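Local coordinates for foldase protein PrsA (Bacillus subtilis, PDB 4WO7), which assists the folding of secreted proteins after their translocation across the cell membrane and has peptidyl-prolyl cis-trans isomerase activity, at residues Arg121-Leu126 against Lys204-Arg209. Numbering follows the deposited sequence.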
# COMPACT_ATOMS: atom_id res chain seq x y z
N ARG A 121 28.74 -10.96 5.18
CA ARG A 121 27.59 -11.79 4.86
C ARG A 121 27.50 -12.98 5.82
O ARG A 121 28.53 -13.57 6.16
CB ARG A 121 27.68 -12.24 3.41
CG ARG A 121 26.42 -12.83 2.85
CD ARG A 121 26.66 -13.44 1.49
NE ARG A 121 25.46 -14.06 0.96
CZ ARG A 121 24.61 -13.49 0.10
NH1 ARG A 121 24.80 -12.25 -0.33
NH2 ARG A 121 23.55 -14.17 -0.31
N ALA A 122 26.29 -13.32 6.26
CA ALA A 122 26.10 -14.40 7.23
C ALA A 122 24.74 -15.09 7.13
O ALA A 122 23.76 -14.50 6.68
CB ALA A 122 26.30 -13.87 8.63
N SER A 123 24.70 -16.35 7.56
CA SER A 123 23.45 -17.09 7.72
C SER A 123 23.16 -17.32 9.20
O SER A 123 24.08 -17.31 10.02
CB SER A 123 23.51 -18.43 7.00
OG SER A 123 23.83 -18.27 5.64
N HIS A 124 21.89 -17.52 9.54
CA HIS A 124 21.52 -17.86 10.91
C HIS A 124 20.35 -18.84 11.00
O HIS A 124 19.56 -18.99 10.07
CB HIS A 124 21.19 -16.61 11.73
CG HIS A 124 19.76 -16.17 11.61
ND1 HIS A 124 19.14 -15.98 10.40
CD2 HIS A 124 18.84 -15.89 12.56
CE1 HIS A 124 17.89 -15.59 10.61
NE2 HIS A 124 17.69 -15.53 11.91
N ILE A 125 20.27 -19.51 12.15
CA ILE A 125 19.17 -20.40 12.49
C ILE A 125 18.51 -19.93 13.77
O ILE A 125 19.13 -19.92 14.84
CB ILE A 125 19.66 -21.85 12.64
CG1 ILE A 125 20.26 -22.30 11.31
CG2 ILE A 125 18.50 -22.76 13.02
CD1 ILE A 125 20.84 -23.70 11.30
N LEU A 126 17.24 -19.54 13.66
CA LEU A 126 16.51 -19.00 14.80
C LEU A 126 15.59 -20.04 15.44
O LEU A 126 14.76 -20.65 14.77
CB LEU A 126 15.69 -17.79 14.33
CG LEU A 126 14.81 -17.13 15.40
CD1 LEU A 126 15.68 -16.60 16.53
CD2 LEU A 126 13.99 -16.02 14.77
N LYS A 204 26.49 -18.36 11.06
CA LYS A 204 27.62 -18.77 10.24
C LYS A 204 28.04 -17.60 9.38
O LYS A 204 27.32 -17.17 8.48
CB LYS A 204 27.26 -19.96 9.36
CG LYS A 204 28.43 -20.46 8.50
CD LYS A 204 28.05 -21.68 7.68
CE LYS A 204 29.02 -21.91 6.53
NZ LYS A 204 28.47 -22.82 5.49
N LYS A 205 29.23 -17.07 9.66
CA LYS A 205 29.79 -16.00 8.86
C LYS A 205 30.23 -16.57 7.52
O LYS A 205 31.09 -17.46 7.49
CB LYS A 205 30.96 -15.35 9.60
CG LYS A 205 31.49 -14.09 8.95
CD LYS A 205 32.52 -13.42 9.83
CE LYS A 205 33.48 -12.53 9.05
NZ LYS A 205 34.39 -11.85 10.01
N THR A 206 29.67 -16.08 6.42
CA THR A 206 29.90 -16.74 5.14
C THR A 206 31.15 -16.24 4.43
O THR A 206 31.92 -17.03 3.90
CB THR A 206 28.75 -16.51 4.15
OG1 THR A 206 28.55 -15.11 3.98
CG2 THR A 206 27.47 -17.14 4.65
N GLU A 207 31.37 -14.94 4.48
CA GLU A 207 32.49 -14.38 3.75
C GLU A 207 32.85 -12.99 4.24
O GLU A 207 31.98 -12.23 4.67
CB GLU A 207 32.20 -14.36 2.24
CG GLU A 207 30.97 -13.57 1.77
CD GLU A 207 31.00 -13.31 0.26
OE1 GLU A 207 32.10 -13.16 -0.31
OE2 GLU A 207 29.91 -13.25 -0.36
N GLU A 208 34.14 -12.69 4.16
CA GLU A 208 34.59 -11.32 4.31
C GLU A 208 34.50 -10.68 2.95
O GLU A 208 34.36 -11.34 1.91
CB GLU A 208 36.02 -11.21 4.84
CG GLU A 208 36.18 -11.44 6.32
CD GLU A 208 37.62 -11.33 6.73
OE1 GLU A 208 38.47 -11.11 5.84
OE2 GLU A 208 37.92 -11.43 7.94
N ARG A 209 34.56 -9.37 2.99
CA ARG A 209 34.37 -8.51 1.85
C ARG A 209 35.47 -8.31 0.80
O ARG A 209 35.15 -7.99 -0.32
CB ARG A 209 34.04 -7.15 2.43
CG ARG A 209 33.48 -6.21 1.46
CD ARG A 209 34.41 -5.07 1.30
NE ARG A 209 34.15 -4.42 0.04
CZ ARG A 209 34.17 -3.11 -0.15
NH1 ARG A 209 34.45 -2.28 0.84
NH2 ARG A 209 33.90 -2.65 -1.34
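The flat guanidinium of Arg-121 has the hydroxyl of Thr-206 near its plane, at one edge, and the carboxylate of Glu-207 turned 60° to it. The two charged ends do not pair: Arg-121 NE and Glu-207 OE2 lie 4.7 Å apart, so any attraction between them is probably weak, and the salt bridge of Arg-121 goes to Asp-164. Both side chains also touch Trp-167 of strand 164-169. Extended from CG to NE, with CG anti to the backbone N (chi1 -166°), Arg-121 carries its aliphatic part past Thr-206, CB coming 3.1 Å from OG1, and an arginine suits a place where methylenes pack and a distant acid is reached.

Thr-206 grips the carbonyl of Arg-121 twice from the same face: its N donates at 2.8 Å to Arg-121 O, while OG1, above the carbonyl plane, donates to the same oxygen at 2.7 Å. A threonine suits this place because one branch is a hydroxyl for that carbonyl and the other a methyl, CG2, resting 3.9 Å from OG of the small Ser-123. A valine here, with no hydroxyl, would probably leave Arg-121 O less firmly held.

Further along, the backbones of Ser-123 and Lys-204 exchange two bonds, Ser-123 N to Lys-204 O at 2.9 Å and Lys-204 N to Ser-123 O at 2.8 Å. Both side chains touch Phe-146 of helix 146-153. The small methyl of Ala-122 suits the other face, where the non-hydrogen-bonded partner Lys-205 brings its CA within 4.3 Å of Ala-122 CA; the extended lysine sends NZ to Leu-185 O.

Because Ala-122 pairs with Lys-205 but Arg-121 with Glu-207, Thr-206, with helical backbone angles, is the extra residue of a beta bulge, which shifts by one the register of the two central antiparallel strands in the four-stranded sheet of a parvulin-type (PpiC) isomerase domain.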